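Local structure of probable starch synthase 4, chloroplastic/amyloplastic (Arabidopsis thaliana, 6GNE) at residues A[95-100]-A[126-131]; A[269-274]-A[406-411]; A[427-432]-A[439-444]. The protein is probably a plastid starch synthase, a two-domain glycosyltransferase of the GT-B fold, held here with bound ADP and glycans. All blocks are in the same frame, centred on the assembly; numbering follows the deposited sequence.

Contact 1 of 3, residues A[95-100]-A[126-131]; sequences HFIEPQ and RAALEL
Ile97 points from its strand at the helix and touches it with a single methyl, CD1. Its CG1 lies beside the backbone N, opposite the carbonyl carbon (chi1 -57°), and the next torsion is extended, which carries CD1 straight out from the strand. There the methyl settles on the helix backbone between two alanines: CD1 is 3.7 Å from Ala128 CA and 3.8 Å from Ala127 C, while the CB atoms of Ala127 and Ala128 each stand 4.2 Å from it. With nothing larger than CB on these two residues, the isoleucine can come down on the main chain itself.

One turn on from Ala127, Leu131 reaches back toward the strand. Its CG is swung away from its own N (chi1 162°), and of its two branches CD2 does the touching. That methyl comes within 3.8 Å of His95 CB, the two side chains crossing at about a right angle, and 4.4 Å from Ile97 CD1. His95 thus meets the leucine mainly through CB and the root of its ring. Phe96, between His95 and Ile97, turns to the other face of the sheet, onto Lys52 and Met56.

The whole contact is apolar. The helix's charged edge turns elsewhere: Arg126 and Glu130 both bond to Tyr160 OH. The axes of 95-100 and 126-131 come within 9.8 Å of each other, their directions 121° apart. Helix 117-134 connects strand 92-100 to strand 141-145, parallel to it in the same sheet, and so packs as the helix of a beta-alpha-beta crossover in the Rossmann-like N-terminal domain of a GT-B glycosyltransferase.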
loop_
_atom_site.group_PDB
_atom_site.type_symbol
_atom_site.label_atom_id
_atom_site.label_comp_id
_atom_site.label_asym_id
_atom_site.label_seq_id
_atom_site.Cartn_x
_atom_site.Cartn_y
_atom_site.Cartn_z
ATOM N N HIS A 95 -7.608 -17.370 5.292
ATOM C CA HIS A 95 -8.436 -18.256 4.487
ATOM C C HIS A 95 -8.209 -17.850 3.045
ATOM O O HIS A 95 -8.480 -16.721 2.673
ATOM C CB HIS A 95 -9.927 -18.122 4.861
ATOM C CG HIS A 95 -10.290 -18.820 6.136
ATOM N ND1 HIS A 95 -10.190 -18.209 7.372
ATOM C CD2 HIS A 95 -10.713 -20.092 6.371
ATOM C CE1 HIS A 95 -10.552 -19.073 8.309
ATOM N NE2 HIS A 95 -10.863 -20.223 7.731
ATOM N N PHE A 96 -7.682 -18.768 2.243
ATOM C CA PHE A 96 -7.464 -18.549 0.818
ATOM C C PHE A 96 -8.556 -19.253 0.028
ATOM O O PHE A 96 -8.763 -20.455 0.185
ATOM C CB PHE A 96 -6.120 -19.121 0.377
ATOM C CG PHE A 96 -4.936 -18.657 1.171
ATOM C CD1 PHE A 96 -4.536 -19.343 2.297
ATOM C CD2 PHE A 96 -4.197 -17.570 0.758
ATOM C CE1 PHE A 96 -3.429 -18.940 3.008
ATOM C CE2 PHE A 96 -3.080 -17.151 1.465
ATOM C CZ PHE A 96 -2.710 -17.834 2.600
ATOM N N ILE A 97 -9.261 -18.521 -0.822
ATOM C CA ILE A 97 -10.351 -19.098 -1.611
ATOM C C ILE A 97 -9.807 -19.508 -2.973
ATOM O O ILE A 97 -9.262 -18.681 -3.698
ATOM C CB ILE A 97 -11.521 -18.100 -1.746
ATOM C CG1 ILE A 97 -12.016 -17.665 -0.350
ATOM C CG2 ILE A 97 -12.673 -18.698 -2.511
ATOM C CD1 ILE A 97 -13.250 -16.768 -0.393
ATOM N N GLU A 98 -9.940 -20.789 -3.301
ATOM C CA GLU A 98 -9.603 -21.315 -4.633
ATOM C C GLU A 98 -10.875 -21.656 -5.438
ATOM O O GLU A 98 -11.445 -22.724 -5.245
ATOM C CB GLU A 98 -8.701 -22.539 -4.503
ATOM C CG GLU A 98 -8.044 -22.927 -5.802
ATOM C CD GLU A 98 -7.142 -24.140 -5.722
ATOM O OE1 GLU A 98 -7.069 -24.900 -4.701
ATOM O OE2 GLU A 98 -6.516 -24.338 -6.774
ATOM N N PRO A 99 -11.322 -20.754 -6.334
ATOM C CA PRO A 99 -12.544 -21.071 -7.090
ATOM C C PRO A 99 -12.366 -22.163 -8.126
ATOM O O PRO A 99 -11.301 -22.316 -8.721
ATOM C CB PRO A 99 -12.908 -19.748 -7.772
ATOM C CG PRO A 99 -12.182 -18.703 -6.989
ATOM C CD PRO A 99 -10.890 -19.369 -6.576
ATOM N N GLN A 100 -13.426 -22.932 -8.301
ATOM C CA GLN A 100 -13.498 -23.999 -9.292
ATOM C C GLN A 100 -14.592 -23.487 -10.237
ATOM O O GLN A 100 -15.718 -24.006 -10.280
ATOM C CB GLN A 100 -13.899 -25.344 -8.641
ATOM C CG GLN A 100 -13.229 -25.718 -7.320
ATOM C CD GLN A 100 -12.073 -26.680 -7.472
ATOM O OE1 GLN A 100 -12.203 -27.869 -7.171
ATOM N NE2 GLN A 100 -10.942 -26.167 -7.948
ATOM N N ARG A 126 -18.144 -12.092 -3.326
ATOM C CA ARG A 126 -19.321 -12.907 -3.026
ATOM C C ARG A 126 -18.922 -14.161 -2.265
ATOM O O ARG A 126 -19.439 -14.411 -1.176
ATOM C CB ARG A 126 -20.079 -13.301 -4.297
ATOM C CG ARG A 126 -21.345 -14.111 -4.067
ATOM C CD ARG A 126 -22.372 -13.279 -3.313
ATOM N NE ARG A 126 -23.496 -14.063 -2.790
ATOM C CZ ARG A 126 -24.682 -14.212 -3.368
ATOM N NH1 ARG A 126 -24.954 -13.709 -4.575
ATOM N NH2 ARG A 126 -25.603 -14.927 -2.744
ATOM N N ALA A 127 -17.988 -14.923 -2.831
ATOM C CA ALA A 127 -17.498 -16.139 -2.204
ATOM C C ALA A 127 -16.964 -15.900 -0.799
ATOM O O ALA A 127 -17.122 -16.766 0.057
ATOM C CB ALA A 127 -16.438 -16.798 -3.076
ATOM N N ALA A 128 -16.350 -14.738 -0.547
ATOM C CA ALA A 128 -15.835 -14.417 0.796
ATOM C C ALA A 128 -16.933 -14.331 1.850
ATOM O O ALA A 128 -16.817 -14.891 2.946
ATOM C CB ALA A 128 -15.040 -13.128 0.774
ATOM N N LEU A 129 -17.994 -13.623 1.517
ATOM C CA LEU A 129 -19.180 -13.561 2.389
ATOM C C LEU A 129 -19.857 -14.921 2.578
ATOM O O LEU A 129 -20.297 -15.250 3.676
ATOM C CB LEU A 129 -20.191 -12.542 1.849
ATOM C CG LEU A 129 -19.706 -11.105 2.014
ATOM C CD1 LEU A 129 -20.627 -10.157 1.271
ATOM C CD2 LEU A 129 -19.561 -10.748 3.494
ATOM N N GLU A 130 -19.915 -15.691 1.500
ATOM C CA GLU A 130 -20.450 -17.051 1.521
ATOM C C GLU A 130 -19.654 -17.954 2.467
ATOM O O GLU A 130 -20.229 -18.667 3.246
ATOM C CB GLU A 130 -20.451 -17.609 0.094
ATOM C CG GLU A 130 -21.423 -18.732 -0.166
ATOM C CD GLU A 130 -22.847 -18.320 0.067
ATOM O OE1 GLU A 130 -23.426 -18.776 1.066
ATOM O OE2 GLU A 130 -23.387 -17.520 -0.761
ATOM N N LEU A 131 -18.339 -17.869 2.425
ATOM C CA LEU A 131 -17.506 -18.610 3.368
ATOM C C LEU A 131 -17.853 -18.251 4.803
ATOM O O LEU A 131 -17.950 -19.136 5.644
ATOM C CB LEU A 131 -16.006 -18.394 3.093
ATOM C CG LEU A 131 -14.969 -18.723 4.185
ATOM C CD1 LEU A 131 -14.926 -20.213 4.531
ATOM C CD2 LEU A 131 -13.600 -18.221 3.748
#

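Contact 2 of 3, residues A[269-274]-A[406-411]; sequences WNPATD and AMRYGS
Beside the ADP pocket, the loop carrying Trp269 is fastened to the end of helix 402-408 by Arg408 and Tyr409; the Trp269 side chain comes to about 4 Å from ADP and stacks on His381. Arg408 is bent at its second torsion (chi2 67°), which brings NE to Trp269 O, a 2.9 Å hydrogen bond in the carbonyl plane and close to the guanidinium plane. The NH2 atom bonds Thr266 O, and the Asn270 amide lies over one face of the guanidinium at this end, Asn270 CG 3.3 Å from Arg408 NH2, the two planes 30° apart. Asn270 OD1 accepts from Ala272 N in an Asx turn.

The helix itself closes in a Schellman motif, with Gly410 at C-prime and Ser411 N bonded to Ala406 O. Pro271 CD sits over the centre of the Tyr409 ring, 4.2 Å from the centroid, in a CH-pi contact. At the ring's far end Tyr409 OH donates to Asp274 OD2 (2.6 Å), met on the anti side but 33° out of the carboxylate plane. Asp274 OD2 also bonds His381 ND1, joining the tyrosine to the histidine stacked on Trp269. Tyr409 CE1 meets Trp269 CE3 at 3.8 Å, in the plane of the indole.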
loop_
_atom_site.group_PDB
_atom_site.type_symbol
_atom_site.label_atom_id
_atom_site.label_comp_id
_atom_site.label_asym_id
_atom_site.label_seq_id
_atom_site.Cartn_x
_atom_site.Cartn_y
_atom_site.Cartn_z
ATOM N N TRP A 269 9.952 -4.524 9.303
ATOM C CA TRP A 269 10.862 -3.444 8.886
ATOM C C TRP A 269 11.638 -2.936 10.094
ATOM O O TRP A 269 11.220 -1.996 10.760
ATOM C CB TRP A 269 10.079 -2.350 8.174
ATOM C CG TRP A 269 9.437 -2.854 6.913
ATOM C CD1 TRP A 269 8.120 -3.195 6.730
ATOM C CD2 TRP A 269 10.082 -3.097 5.671
ATOM N NE1 TRP A 269 7.909 -3.626 5.440
ATOM C CE2 TRP A 269 9.106 -3.592 4.779
ATOM C CE3 TRP A 269 11.398 -2.974 5.230
ATOM C CZ2 TRP A 269 9.414 -3.937 3.468
ATOM C CZ3 TRP A 269 11.699 -3.313 3.939
ATOM C CH2 TRP A 269 10.721 -3.784 3.067
ATOM N N ASN A 270 12.746 -3.608 10.395
ATOM C CA ASN A 270 13.573 -3.281 11.556
ATOM C C ASN A 270 15.029 -3.592 11.240
ATOM O O ASN A 270 15.385 -4.767 11.140
ATOM C CB ASN A 270 13.137 -4.101 12.777
ATOM C CG ASN A 270 13.906 -3.746 14.052
ATOM O OD1 ASN A 270 14.880 -2.987 14.051
ATOM N ND2 ASN A 270 13.472 -4.315 15.141
ATOM N N PRO A 271 15.881 -2.559 11.117
ATOM C CA PRO A 271 17.289 -2.811 10.776
ATOM C C PRO A 271 18.069 -3.698 11.789
ATOM O O PRO A 271 19.039 -4.353 11.416
ATOM C CB PRO A 271 17.885 -1.399 10.719
ATOM C CG PRO A 271 17.029 -0.594 11.636
ATOM C CD PRO A 271 15.649 -1.127 11.360
ATOM N N ALA A 272 17.645 -3.694 13.051
ATOM C CA ALA A 272 18.296 -4.466 14.108
ATOM C C ALA A 272 18.138 -5.968 13.963
ATOM O O ALA A 272 18.970 -6.711 14.478
ATOM C CB ALA A 272 17.793 -4.022 15.484
ATOM N N THR A 273 17.060 -6.404 13.314
ATOM C CA THR A 273 16.752 -7.836 13.201
ATOM C C THR A 273 16.409 -8.251 11.793
ATOM O O THR A 273 15.838 -9.292 11.613
ATOM C CB THR A 273 15.531 -8.226 14.090
ATOM O OG1 THR A 273 14.379 -7.508 13.658
ATOM C CG2 THR A 273 15.770 -7.911 15.533
ATOM N N ASP A 274 16.732 -7.445 10.794
ATOM C CA ASP A 274 16.295 -7.723 9.419
ATOM C C ASP A 274 17.139 -8.907 8.876
ATOM O O ASP A 274 18.378 -8.806 8.786
ATOM C CB ASP A 274 16.447 -6.471 8.552
ATOM C CG ASP A 274 15.832 -6.609 7.194
ATOM O OD1 ASP A 274 15.720 -7.736 6.662
ATOM O OD2 ASP A 274 15.466 -5.555 6.628
ATOM N N ALA A 406 12.245 3.994 4.617
ATOM C CA ALA A 406 13.545 4.637 4.482
ATOM C C ALA A 406 14.012 5.264 5.806
ATOM O O ALA A 406 15.123 4.999 6.264
ATOM C CB ALA A 406 13.520 5.677 3.383
ATOM N N MET A 407 13.164 6.071 6.435
ATOM C CA MET A 407 13.542 6.707 7.696
ATOM C C MET A 407 13.802 5.693 8.830
ATOM O O MET A 407 14.690 5.873 9.663
ATOM C CB MET A 407 12.468 7.695 8.123
ATOM C CG MET A 407 12.480 8.950 7.279
ATOM S SD MET A 407 11.419 10.247 7.886
ATOM C CE MET A 407 9.814 9.639 7.387
ATOM N N ARG A 408 13.039 4.611 8.830
ATOM C CA ARG A 408 13.249 3.529 9.772
ATOM C C ARG A 408 14.650 2.933 9.613
ATOM O O ARG A 408 15.250 2.550 10.601
ATOM C CB ARG A 408 12.152 2.469 9.578
ATOM C CG ARG A 408 12.258 1.181 10.375
ATOM C CD ARG A 408 12.081 1.433 11.851
ATOM N NE ARG A 408 11.821 0.178 12.554
ATOM C CZ ARG A 408 12.119 -0.087 13.829
ATOM N NH1 ARG A 408 12.700 0.815 14.592
ATOM N NH2 ARG A 408 11.797 -1.273 14.349
ATOM N N TYR A 409 15.147 2.877 8.378
ATOM C CA TYR A 409 16.487 2.366 8.049
ATOM C C TYR A 409 17.536 3.491 7.934
ATOM O O TYR A 409 18.633 3.282 7.412
ATOM C CB TYR A 409 16.423 1.524 6.747
ATOM C CG TYR A 409 15.820 0.158 6.953
ATOM C CD1 TYR A 409 14.487 0.007 7.273
ATOM C CD2 TYR A 409 16.593 -1.001 6.864
ATOM C CE1 TYR A 409 13.931 -1.258 7.485
ATOM C CE2 TYR A 409 16.045 -2.277 7.083
ATOM C CZ TYR A 409 14.718 -2.388 7.394
ATOM O OH TYR A 409 14.145 -3.603 7.606
ATOM N N GLY A 410 17.201 4.675 8.428
ATOM C CA GLY A 410 18.121 5.793 8.482
ATOM C C GLY A 410 18.369 6.562 7.189
ATOM O O GLY A 410 19.247 7.439 7.186
ATOM N N SER A 411 17.639 6.238 6.111
ATOM C CA SER A 411 17.801 6.926 4.833
ATOM C C SER A 411 16.869 8.140 4.828
ATOM O O SER A 411 15.673 7.999 5.100
ATOM C CB SER A 411 17.500 5.972 3.667
ATOM O OG SER A 411 17.755 6.542 2.387
#

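Contact 3 of 3, residues A[427-432]-A[439-444]; sequences DIDDDT and NGFTFQ
Asp427 OD2 is gripped by two partners: Thr442 N donates to its anti lone pair over 3.0 Å, nearly straight at 169°, and Arg457 NH1 of helix 448-464 makes a salt bridge to it. With CG turned away from the backbone N (chi1 -163°), the carboxylate stretches toward strand 441-443. Its other oxygen, OD1, takes Asp429 N at 2.8 Å in an Asx turn, set within the type I turn from Asp427 to Asp430. One side chain thus shapes its own loop and holds the neighbouring strand; Arg457 would probably favour the ionised form of Asp427.

Along the backbone, Asp427 and Gly440 form a single beta bridge, with Ile428 N bonded to Gly440 O at 2.9 Å. A water joins Asp427 N to Thr442 OG1. Ile428 then lays its CD1 methyl 3.6 Å from Phe441 CZ, coming obliquely on the ring's outer end, while its CG2 branch lies 3.5 Å from Gly440 O. The edge of the same ring faces Asp429 OD2, which has its own salt bridge to Arg457 NH2.

On its other flank, strand 441-443 pairs with strand 412-416. The arrangement is that of a loop joined to the outermost strand of the parallel, Rossmann-like sheet in a GT-B C-terminal domain.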
loop_
_atom_site.group_PDB
_atom_site.type_symbol
_atom_site.label_atom_id
_atom_site.label_comp_id
_atom_site.label_asym_id
_atom_site.label_seq_id
_atom_site.Cartn_x
_atom_site.Cartn_y
_atom_site.Cartn_z
ATOM N N ASP A 427 10.615 19.248 6.047
ATOM C CA ASP A 427 11.892 19.868 5.689
ATOM C C ASP A 427 12.653 20.430 6.897
ATOM O O ASP A 427 12.104 21.233 7.662
ATOM C CB ASP A 427 11.634 20.989 4.661
ATOM C CG ASP A 427 12.875 21.405 3.918
ATOM O OD1 ASP A 427 13.634 22.255 4.428
ATOM O OD2 ASP A 427 13.080 20.897 2.793
ATOM N N ILE A 428 13.912 20.019 7.036
ATOM C CA ILE A 428 14.788 20.506 8.131
ATOM C C ILE A 428 15.184 21.992 8.035
ATOM O O ILE A 428 15.566 22.566 9.045
ATOM C CB ILE A 428 16.065 19.648 8.335
ATOM C CG1 ILE A 428 17.080 19.854 7.197
ATOM C CG2 ILE A 428 15.694 18.180 8.461
ATOM C CD1 ILE A 428 18.352 19.025 7.293
ATOM N N ASP A 429 15.075 22.602 6.852
ATOM C CA ASP A 429 15.330 24.036 6.680
ATOM C C ASP A 429 14.073 24.948 6.806
ATOM O O ASP A 429 14.211 26.148 6.720
ATOM C CB ASP A 429 16.091 24.305 5.368
ATOM C CG ASP A 429 17.505 23.631 5.328
ATOM O OD1 ASP A 429 18.213 23.508 6.366
ATOM O OD2 ASP A 429 17.938 23.217 4.214
ATOM N N ASP A 430 12.880 24.418 7.038
ATOM C CA ASP A 430 11.671 25.264 7.270
ATOM C C ASP A 430 11.482 25.572 8.776
ATOM O O ASP A 430 11.082 24.701 9.570
ATOM C CB ASP A 430 10.427 24.541 6.708
ATOM C CG ASP A 430 9.139 25.389 6.772
ATOM O OD1 ASP A 430 9.133 26.494 7.356
ATOM O OD2 ASP A 430 8.114 24.910 6.239
ATOM N N ASP A 431 11.760 26.807 9.160
ATOM C CA ASP A 431 11.666 27.250 10.564
ATOM C C ASP A 431 10.272 27.083 11.155
ATOM O O ASP A 431 10.162 26.801 12.341
ATOM C CB ASP A 431 12.076 28.730 10.727
ATOM C CG ASP A 431 13.532 29.000 10.322
ATOM O OD1 ASP A 431 14.223 28.053 9.859
ATOM O OD2 ASP A 431 13.992 30.157 10.455
ATOM N N THR A 432 9.220 27.248 10.339
ATOM C CA THR A 432 7.822 27.150 10.817
ATOM C C THR A 432 7.428 25.786 11.318
ATOM O O THR A 432 6.465 25.688 12.073
ATOM C CB THR A 432 6.751 27.552 9.756
ATOM O OG1 THR A 432 6.700 26.569 8.706
ATOM C CG2 THR A 432 7.031 28.940 9.185
ATOM N N ASN A 439 12.495 15.969 9.552
ATOM C CA ASN A 439 13.131 14.673 9.271
ATOM C C ASN A 439 13.673 14.482 7.878
ATOM O O ASN A 439 14.122 13.391 7.574
ATOM C CB ASN A 439 12.135 13.546 9.572
ATOM C CG ASN A 439 10.862 13.647 8.735
ATOM O OD1 ASN A 439 10.791 14.439 7.771
ATOM N ND2 ASN A 439 9.870 12.830 9.078
ATOM N N GLY A 440 13.652 15.501 7.027
ATOM C CA GLY A 440 14.040 15.307 5.628
ATOM C C GLY A 440 14.004 16.575 4.813
ATOM O O GLY A 440 14.262 17.675 5.318
ATOM N N PHE A 441 13.702 16.415 3.531
ATOM C CA PHE A 441 13.682 17.531 2.586
ATOM C C PHE A 441 12.466 17.431 1.710
ATOM O O PHE A 441 12.136 16.351 1.257
ATOM C CB PHE A 441 14.926 17.479 1.701
ATOM C CG PHE A 441 16.203 17.589 2.469
ATOM C CD1 PHE A 441 16.815 16.458 2.955
ATOM C CD2 PHE A 441 16.769 18.820 2.699
ATOM C CE1 PHE A 441 17.977 16.545 3.678
ATOM C CE2 PHE A 441 17.948 18.923 3.414
ATOM C CZ PHE A 441 18.546 17.773 3.933
ATOM N N THR A 442 11.787 18.570 1.498
ATOM C CA THR A 442 10.585 18.606 0.666
ATOM C C THR A 442 10.632 19.676 -0.395
ATOM O O THR A 442 11.441 20.561 -0.356
ATOM C CB THR A 442 9.292 18.770 1.525
ATOM O OG1 THR A 442 9.212 20.067 2.139
ATOM C CG2 THR A 442 9.179 17.692 2.606
ATOM N N PHE A 443 9.749 19.570 -1.367
ATOM C CA PHE A 443 9.521 20.646 -2.352
ATOM C C PHE A 443 8.054 20.667 -2.771
ATOM O O PHE A 443 7.359 19.646 -2.677
ATOM C CB PHE A 443 10.454 20.484 -3.566
ATOM C CG PHE A 443 10.248 19.229 -4.350
ATOM C CD1 PHE A 443 10.787 18.022 -3.938
ATOM C CD2 PHE A 443 9.524 19.261 -5.530
ATOM C CE1 PHE A 443 10.608 16.880 -4.685
ATOM C CE2 PHE A 443 9.313 18.106 -6.294
ATOM C CZ PHE A 443 9.850 16.912 -5.866
ATOM N N GLN A 444 7.599 21.821 -3.242
ATOM C CA GLN A 444 6.215 22.013 -3.590
ATOM C C GLN A 444 5.922 21.606 -5.048
ATOM O O GLN A 444 5.204 20.652 -5.302
ATOM C CB GLN A 444 5.802 23.455 -3.296
ATOM C CG GLN A 444 4.286 23.687 -3.263
ATOM C CD GLN A 444 3.550 22.832 -2.181
ATOM O OE1 GLN A 444 3.517 23.216 -0.978
ATOM N NE2 GLN A 444 2.977 21.654 -2.603
HETATM O O HOH W 1 8.112 20.110 4.521
#

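In the fold
Contacts 1 and 2 are buried, contact 3 only partly so. Contact 1 belongs to the N-terminal sheet and lies across the chain's centre from contact 3, about 47 Å away between centres; its chemistry is purely apolar. Contacts 2 and 3 are neighbours and touch where Met407 packs on Asn439. Helix 402-408, in contact 2, leads into strand 412-416, on which the strand of contact 3 pairs. Both of these mix polar bonds with apolar packing, but contact 2 joins loop to helix end beside ADP through an arginine and a tyrosine, whereas contact 3 combines a backbone bridge, a carboxylate and a water at the sheet's edge.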